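Local atomic coordinates of YbbR family protein (Desulfitobacterium hafniense, PDB entry 3LYW), a protein that is of unknown function but belongs to the YbbR family, this chain being one piece of a longer protein. Residues Thr4-Leu9 with Ser26-Thr31; Ile10-Pro15 with Phe44-Leu49. All coordinates share one frame; numbering follows the deposited sequence.

Contact 1 (Thr4-Leu9 with Ser26-Thr31)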
# COMPACT_ATOMS: atom_id res chain seq x y z
N THR A 4 -3.43 -15.57 1.91
CA THR A 4 -4.16 -14.33 1.68
C THR A 4 -3.71 -13.48 2.84
O THR A 4 -3.84 -13.88 3.99
CB THR A 4 -5.68 -14.54 1.75
OG1 THR A 4 -6.10 -15.31 0.62
CG2 THR A 4 -6.41 -13.20 1.74
N LEU A 5 -3.14 -12.31 2.54
CA LEU A 5 -2.62 -11.44 3.58
C LEU A 5 -3.41 -10.16 3.76
O LEU A 5 -4.09 -9.69 2.85
CB LEU A 5 -1.17 -11.08 3.25
CG LEU A 5 -0.33 -12.25 2.72
CD1 LEU A 5 1.04 -11.76 2.29
CD2 LEU A 5 -0.24 -13.32 3.77
N THR A 6 -3.31 -9.60 4.96
CA THR A 6 -3.95 -8.33 5.30
C THR A 6 -2.79 -7.43 5.70
O THR A 6 -2.19 -7.62 6.76
CB THR A 6 -4.91 -8.49 6.48
OG1 THR A 6 -5.91 -9.46 6.13
CG2 THR A 6 -5.58 -7.16 6.81
N LEU A 7 -2.46 -6.48 4.83
CA LEU A 7 -1.33 -5.60 5.08
C LEU A 7 -1.78 -4.18 5.35
O LEU A 7 -2.84 -3.75 4.87
CB LEU A 7 -0.39 -5.60 3.88
CG LEU A 7 -0.01 -6.97 3.33
CD1 LEU A 7 0.74 -6.78 2.03
CD2 LEU A 7 0.81 -7.73 4.35
N SER A 8 -0.99 -3.44 6.13
CA SER A 8 -1.32 -2.06 6.39
C SER A 8 -0.78 -1.27 5.19
O SER A 8 0.18 -1.70 4.54
CB SER A 8 -0.68 -1.59 7.70
OG SER A 8 0.71 -1.83 7.69
N LEU A 9 -1.41 -0.14 4.90
CA LEU A 9 -1.01 0.69 3.77
C LEU A 9 -0.09 1.82 4.20
O LEU A 9 -0.38 2.53 5.16
CB LEU A 9 -2.25 1.26 3.07
CG LEU A 9 -2.03 2.02 1.76
CD1 LEU A 9 -1.30 1.14 0.76
CD2 LEU A 9 -3.36 2.47 1.20
N SER A 26 -6.68 -0.73 5.24
CA SER A 26 -5.85 -1.92 5.19
C SER A 26 -6.06 -2.49 3.79
O SER A 26 -7.00 -2.11 3.10
CB SER A 26 -6.28 -2.94 6.25
OG SER A 26 -7.64 -3.31 6.09
N VAL A 27 -5.19 -3.40 3.39
CA VAL A 27 -5.25 -4.00 2.07
C VAL A 27 -5.24 -5.53 2.14
O VAL A 27 -4.45 -6.11 2.90
CB VAL A 27 -4.05 -3.54 1.22
CG1 VAL A 27 -4.09 -4.21 -0.14
CG2 VAL A 27 -4.06 -2.04 1.07
N ARG A 28 -6.10 -6.18 1.36
CA ARG A 28 -6.14 -7.64 1.33
C ARG A 28 -5.42 -8.09 0.06
O ARG A 28 -5.74 -7.61 -1.04
CB ARG A 28 -7.58 -8.14 1.31
CG ARG A 28 -8.31 -7.85 2.59
CD ARG A 28 -8.47 -9.10 3.44
NE ARG A 28 -9.83 -9.62 3.35
CZ ARG A 28 -10.36 -10.49 4.20
NH1 ARG A 28 -9.64 -10.95 5.22
NH2 ARG A 28 -11.62 -10.90 4.05
N VAL A 29 -4.48 -9.01 0.20
CA VAL A 29 -3.70 -9.49 -0.93
C VAL A 29 -3.76 -11.01 -1.10
O VAL A 29 -3.52 -11.75 -0.15
CB VAL A 29 -2.22 -9.07 -0.78
CG1 VAL A 29 -1.39 -9.58 -1.95
CG2 VAL A 29 -2.11 -7.55 -0.68
N LYS A 30 -4.08 -11.45 -2.31
CA LYS A 30 -4.13 -12.87 -2.63
C LYS A 30 -2.80 -13.14 -3.30
O LYS A 30 -2.30 -12.32 -4.09
CB LYS A 30 -5.27 -13.18 -3.59
CG LYS A 30 -6.64 -13.06 -2.95
CD LYS A 30 -7.73 -13.57 -3.87
CE LYS A 30 -9.11 -13.40 -3.26
NZ LYS A 30 -10.18 -13.76 -4.23
N THR A 31 -2.22 -14.30 -3.01
CA THR A 31 -0.92 -14.63 -3.55
C THR A 31 -0.79 -16.06 -4.02
O THR A 31 -1.65 -16.90 -3.73
CB THR A 31 0.15 -14.43 -2.46
OG1 THR A 31 -0.01 -15.44 -1.47
CG2 THR A 31 -0.01 -13.09 -1.80
O HOH W 1 -4.27 -16.15 -1.56
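L7 and V29 meet through branches that both stand anti to the carbonyl carbon: L7 places CG there (chi1 -49°), and V29 turns CG1 anti to its backbone N (chi1 179°), which leaves CG2 in that position, so that L7 CD1 reaches V29 CG2 at 4.0 Å, the two side chains crossing obliquely. The frame is an antiparallel strand pair in the mixed sheet of this YbbR piece, the short segments running at 154° to each other. L5 with V29 and L7 with V27 are hydrogen-bonded pairs, each held by two backbone bonds; in all four, from L5 N to V29 O, V29 N to L5 O, L7 N to V27 O and V27 N to L7 O, the separation is 2.8 Å. Between them T6 and R28 form a non-hydrogen-bonded pair, where T6 CA approaches V27 O at 3.3 Å in a CA-H...O contact.

The pairing separates two faces. On the buried one, L5, L7, V27 and V29 form an apolar layer, continued where L9 CD1 lies 4.2 Å from V27 CG2. V61 and V63 of strand 55-63 touch this layer, and V29 also meets I71.

The face carrying T4, T6, R28 and K30 is exposed. T6 and R28 lie side by side, pointing the same way; the arginine, bent at chi2 and chi3, passes its CD 3.7 Å from T6 OG1, and that oxygen sits at the edge of the guanidinium, near its plane. K30 sends its amine to E73 in a salt bridge. At the far end of the pairing, T31 OG1 is hydrogen-bonded to the P3 carbonyl oxygen, while one water joins the segments, 3.0 Å from T4 OG1 and accepting from T31 N at 3.1 Å.

Contact 2 (Ile10-Pro15 with Phe44-Leu49); sequences IAKNTP and FAYVDL
I10 and K12 pair in parallel register with Y46 and D48, the short strands inclined at 39°, and the backbone bonds pass in turn from I10 N to A45 O, V47 N to I10 O, K12 N to V47 O (2.8 Å) and L49 N to K12 O, this last extending the pairing beyond the strands.

On one face of the sheet A11 packs on V47, its CB 3.9 Å from V47 CG2, the branch that V47 places between its backbone N and carbonyl carbon. L49 carries this apolar side into the loop: its CD2 lies alongside T14 OG1 at 3.7 Å, and the P15 ring crosses the L49 side chain at about a right angle, CD 4.0 Å from L49 CB. I20 covers A11, T14 and L49.

On the other face, I10 CG1 comes to 3.9 Å from F44 CD1. The aliphatic part of K12, bent at chi2, crosses the base of Y46, CG to CB 4.0 Å. D48 OD1 is hydrogen-bonded to the hydroxyl of S50, just past the segment, and lies 3.6 Å from N13 CB. With an alanine here the S50 hydroxyl would probably lose that mate and a gap would open beside N13.

Main-chain bonds thus fix the register; the A11, V47 and L49 face is apolar, while the other combines carbon contacts of I10, K12, F44 and Y46 with the polar ends of K12, Y46 and D48.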
# COMPACT_ATOMS: atom_id res chain seq x y z
N ILE A 10 1.01 1.98 3.48
CA ILE A 10 2.01 3.00 3.77
C ILE A 10 2.18 3.97 2.62
O ILE A 10 2.13 3.57 1.45
CB ILE A 10 3.38 2.35 4.06
CG1 ILE A 10 3.29 1.51 5.32
CG2 ILE A 10 4.45 3.42 4.19
CD1 ILE A 10 2.72 2.26 6.51
N ALA A 11 2.36 5.24 2.94
CA ALA A 11 2.53 6.22 1.88
C ALA A 11 4.02 6.49 1.67
O ALA A 11 4.75 6.68 2.63
CB ALA A 11 1.82 7.51 2.25
N LYS A 12 4.45 6.48 0.41
CA LYS A 12 5.85 6.77 0.10
C LYS A 12 5.96 8.10 -0.64
O LYS A 12 5.04 8.52 -1.34
CB LYS A 12 6.45 5.65 -0.75
CG LYS A 12 6.37 4.27 -0.12
CD LYS A 12 7.30 4.13 1.08
CE LYS A 12 7.31 2.68 1.59
NZ LYS A 12 8.19 2.50 2.77
N ASN A 13 7.10 8.76 -0.46
CA ASN A 13 7.37 10.03 -1.10
C ASN A 13 6.32 11.11 -0.88
O ASN A 13 6.01 11.88 -1.79
CB ASN A 13 7.61 9.80 -2.59
CG ASN A 13 8.72 8.80 -2.85
OD1 ASN A 13 8.50 7.74 -3.41
ND2 ASN A 13 9.93 9.14 -2.42
N THR A 14 5.77 11.17 0.33
CA THR A 14 4.79 12.20 0.65
C THR A 14 5.52 13.53 0.50
O THR A 14 6.56 13.74 1.12
CB THR A 14 4.30 12.08 2.11
OG1 THR A 14 3.62 10.83 2.28
CG2 THR A 14 3.34 13.22 2.44
N PRO A 15 4.99 14.44 -0.33
CA PRO A 15 5.62 15.74 -0.54
C PRO A 15 5.99 16.42 0.77
O PRO A 15 5.24 16.35 1.73
CB PRO A 15 4.56 16.51 -1.31
CG PRO A 15 3.97 15.44 -2.16
CD PRO A 15 3.80 14.30 -1.18
N PHE A 44 4.26 -4.65 3.85
CA PHE A 44 3.37 -3.51 3.64
C PHE A 44 2.95 -3.30 2.20
O PHE A 44 3.62 -3.72 1.26
CB PHE A 44 4.05 -2.22 4.13
CG PHE A 44 4.47 -2.25 5.57
CD1 PHE A 44 3.52 -2.17 6.58
CD2 PHE A 44 5.81 -2.36 5.91
CE1 PHE A 44 3.91 -2.17 7.92
CE2 PHE A 44 6.21 -2.36 7.24
CZ PHE A 44 5.26 -2.28 8.25
N ALA A 45 1.81 -2.64 2.05
CA ALA A 45 1.28 -2.28 0.75
C ALA A 45 1.62 -0.80 0.75
O ALA A 45 1.81 -0.22 1.82
CB ALA A 45 -0.23 -2.48 0.72
N TYR A 46 1.70 -0.18 -0.41
CA TYR A 46 2.03 1.24 -0.42
C TYR A 46 1.40 2.02 -1.55
O TYR A 46 0.95 1.45 -2.55
CB TYR A 46 3.55 1.41 -0.48
CG TYR A 46 4.18 1.00 -1.80
CD1 TYR A 46 4.24 1.89 -2.87
CD2 TYR A 46 4.66 -0.29 -1.97
CE1 TYR A 46 4.78 1.49 -4.10
CE2 TYR A 46 5.20 -0.69 -3.19
CZ TYR A 46 5.26 0.20 -4.24
OH TYR A 46 5.78 -0.21 -5.43
N VAL A 47 1.34 3.33 -1.36
CA VAL A 47 0.88 4.26 -2.37
C VAL A 47 2.05 5.22 -2.54
O VAL A 47 2.71 5.58 -1.57
CB VAL A 47 -0.39 5.02 -1.95
CG1 VAL A 47 -1.57 4.08 -1.98
CG2 VAL A 47 -0.22 5.62 -0.54
N ASP A 48 2.32 5.60 -3.78
CA ASP A 48 3.43 6.49 -4.08
C ASP A 48 2.90 7.88 -4.38
O ASP A 48 2.30 8.11 -5.43
CB ASP A 48 4.21 5.94 -5.28
CG ASP A 48 5.56 6.61 -5.46
OD1 ASP A 48 5.82 7.62 -4.76
OD2 ASP A 48 6.35 6.14 -6.30
N LEU A 49 3.12 8.81 -3.46
CA LEU A 49 2.65 10.19 -3.62
C LEU A 49 3.65 11.09 -4.32
O LEU A 49 3.51 12.31 -4.31
CB LEU A 49 2.30 10.78 -2.25
CG LEU A 49 0.92 10.44 -1.68
CD1 LEU A 49 0.65 8.97 -1.83
CD2 LEU A 49 0.84 10.84 -0.20

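Both contacts use strand 4-12, which pairs antiparallel in contact 1 and parallel in contact 2. The hydrogen-bonding residues are odd-numbered in the first (L5, L7) and even-numbered in the second (I10, K12), evidence that the partners take opposite edges of the strand. The handover falls at S8 and L9: S8 O is 3.1 Å from A45 N, a probable hydrogen bond, and L9 packs on both A45 and V47. Contact 1 divides sharply into a buried leucine-valine face and an exposed, charged one. Contact 2 is more mixed, with V47 and L49 buried, I10 and Y46 partly exposed, and loop or turn in place of further strand.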